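Local coordinates for extracellular solute-binding protein, family 1 (Trichodesmium erythraeum IMS101, PDB 6G7N) that binds ferric iron and probably delivers it to an ABC transporter as the extracellular solute-binding component of an iron-uptake system, at residues I3-S8 and L27-I32. Numbering follows the deposited sequence.
Sequences INLYSS and LKVNLI
The carbonyl oxygen of Leu5 takes a nearly straight hydrogen bond from Ile32 N at 2.8 Å (176° at the hydrogen), and Leu31 CA leans on the same oxygen with a CA-H...O contact of 3.5 Å. Leu5 N in turn donates to Asn30 O, so Leu5 bonds through both backbone groups to the residues flanking its register mate Leu31. The same parallel pattern runs on from Ile3, bonded to Lys28 O and Asn30 N, to Ser7 N, which reaches Ile32 O. Strands 2-7 and 28-33 are the two strands of a right-handed beta-alpha-beta crossover through helix 15-25, in one lobe of the periplasmic-binding-protein fold; beyond Ser7 the chain runs to Ser8, in the D-glutamate pocket. On one face, Asn4 and Asn30 lie side by side: Asn30 ND2 donates a hydrogen bond to Asn4 OD1 at 3.1 Å, the amide planes only 23° apart, while Asn4 ND2 is held by Pro51 O. An alanine in place of Asn30 removes the donor, and the Asn4 amide, left with the Pro51 bond, would probably be freer to turn. Further along, Ile32 lays CG2 4.0 Å above the centre of the Tyr6 ring, a CH-pi contact almost on the ring normal; a chi1 of -60° turns CG2 anti to the backbone N and over the ring, and brings CG1 near CE1. The phenol OH bonds to Glu46 of helix 36-46. On the other face, Leu5 CD2 rests against Leu31 CD1 at 4.0 Å and against Val29 CG1, with Tyr18 of helix 15-25 packed on both Leu5 and Val29.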
loop_
_atom_site.group_PDB
_atom_site.type_symbol
_atom_site.label_atom_id
_atom_site.label_comp_id
_atom_site.label_asym_id
_atom_site.label_seq_id
_atom_site.Cartn_x
_atom_site.Cartn_y
_atom_site.Cartn_z
ATOM N N ILE A 3 -8.471 22.221 10.198
ATOM C CA ILE A 3 -8.170 20.885 10.679
ATOM C C ILE A 3 -6.656 20.667 10.684
ATOM O O ILE A 3 -5.942 21.213 9.842
ATOM C CB ILE A 3 -8.860 19.793 9.859
ATOM C CG1 ILE A 3 -8.446 19.856 8.383
ATOM C CG2 ILE A 3 -10.361 19.919 10.004
ATOM C CD1 ILE A 3 -8.841 18.624 7.624
ATOM N N ASN A 4 -6.199 19.824 11.598
ATOM C CA ASN A 4 -4.800 19.439 11.685
ATOM C C ASN A 4 -4.633 18.033 11.127
ATOM O O ASN A 4 -5.093 17.059 11.735
ATOM C CB ASN A 4 -4.341 19.531 13.132
ATOM C CG ASN A 4 -4.474 20.930 13.679
ATOM O OD1 ASN A 4 -4.023 21.879 13.051
ATOM N ND2 ASN A 4 -5.115 21.062 14.836
ATOM N N LEU A 5 -3.975 17.971 9.967
ATOM C CA LEU A 5 -3.706 16.723 9.251
ATOM C C LEU A 5 -2.302 16.246 9.574
ATOM O O LEU A 5 -1.329 16.910 9.200
ATOM C CB LEU A 5 -3.837 16.992 7.763
ATOM C CG LEU A 5 -3.443 15.852 6.821
ATOM C CD1 LEU A 5 -4.209 14.553 7.061
ATOM C CD2 LEU A 5 -3.539 16.272 5.351
ATOM N N TYR A 6 -2.206 15.120 10.285
ATOM C CA TYR A 6 -0.909 14.457 10.571
ATOM C C TYR A 6 -0.769 13.356 9.519
ATOM O O TYR A 6 -1.526 12.394 9.508
ATOM C CB TYR A 6 -0.913 13.835 11.958
ATOM C CG TYR A 6 -0.665 14.759 13.134
ATOM C CD1 TYR A 6 -1.258 16.013 13.227
ATOM C CD2 TYR A 6 0.105 14.319 14.201
ATOM C CE1 TYR A 6 -1.048 16.824 14.337
ATOM C CE2 TYR A 6 0.299 15.100 15.321
ATOM C CZ TYR A 6 -0.269 16.355 15.395
ATOM O OH TYR A 6 -0.072 17.118 16.530
ATOM N N SER A 7 0.178 13.509 8.596
ATOM C CA SER A 7 0.286 12.587 7.461
ATOM C C SER A 7 1.724 12.236 7.133
ATOM O O SER A 7 2.603 13.101 7.119
ATOM C CB SER A 7 -0.353 13.187 6.216
ATOM O OG SER A 7 -0.236 12.295 5.123
ATOM N N SER A 8 1.931 10.959 6.815
ATOM C CA SER A 8 3.184 10.501 6.200
ATOM C C SER A 8 3.118 10.375 4.666
ATOM O O SER A 8 4.079 9.940 4.025
ATOM C CB SER A 8 3.591 9.160 6.819
ATOM O OG SER A 8 2.681 8.133 6.469
ATOM N N LEU A 27 -12.567 25.494 5.543
ATOM C CA LEU A 27 -11.617 25.010 6.543
ATOM C C LEU A 27 -10.213 24.942 5.973
ATOM O O LEU A 27 -10.011 24.339 4.931
ATOM C CB LEU A 27 -12.022 23.615 6.978
ATOM C CG LEU A 27 -13.340 23.540 7.736
ATOM C CD1 LEU A 27 -13.741 22.090 7.913
ATOM C CD2 LEU A 27 -13.307 24.250 9.084
ATOM N N LYS A 28 -9.251 25.559 6.657
ATOM C CA LYS A 28 -7.845 25.440 6.317
ATOM C C LYS A 28 -7.345 24.062 6.736
ATOM O O LYS A 28 -7.829 23.469 7.700
ATOM C CB LYS A 28 -7.033 26.522 7.027
ATOM C CG LYS A 28 -5.565 26.529 6.667
ATOM C CD LYS A 28 -4.789 27.644 7.342
ATOM C CE LYS A 28 -3.316 27.549 6.966
ATOM N NZ LYS A 28 -2.521 28.612 7.622
ATOM N N VAL A 29 -6.361 23.572 5.992
ATOM C CA VAL A 29 -5.650 22.337 6.325
ATOM C C VAL A 29 -4.249 22.681 6.822
ATOM O O VAL A 29 -3.439 23.222 6.054
ATOM C CB VAL A 29 -5.537 21.392 5.119
ATOM C CG1 VAL A 29 -4.794 20.111 5.506
ATOM C CG2 VAL A 29 -6.925 21.096 4.534
ATOM N N ASN A 30 -3.985 22.390 8.100
ATOM C CA ASN A 30 -2.657 22.539 8.681
ATOM C C ASN A 30 -1.979 21.173 8.598
ATOM O O ASN A 30 -2.442 20.219 9.198
ATOM C CB ASN A 30 -2.754 22.954 10.140
ATOM C CG ASN A 30 -3.374 24.317 10.334
ATOM O OD1 ASN A 30 -3.163 25.233 9.538
ATOM N ND2 ASN A 30 -4.147 24.457 11.413
ATOM N N LEU A 31 -0.874 21.095 7.862
ATOM C CA LEU A 31 -0.156 19.849 7.634
ATOM C C LEU A 31 0.980 19.648 8.624
ATOM O O LEU A 31 1.843 20.532 8.736
ATOM C CB LEU A 31 0.388 19.835 6.210
ATOM C CG LEU A 31 1.190 18.594 5.837
ATOM C CD1 LEU A 31 0.337 17.334 5.744
ATOM C CD2 LEU A 31 1.890 18.831 4.516
ATOM N N ILE A 32 0.981 18.502 9.308
ATOM C CA ILE A 32 2.077 18.043 10.161
ATOM C C ILE A 32 2.575 16.754 9.536
ATOM O O ILE A 32 1.822 15.828 9.365
ATOM C CB ILE A 32 1.578 17.799 11.616
ATOM C CG1 ILE A 32 1.010 19.104 12.240
ATOM C CG2 ILE A 32 2.660 17.197 12.495
ATOM C CD1 ILE A 32 1.927 20.288 12.246
#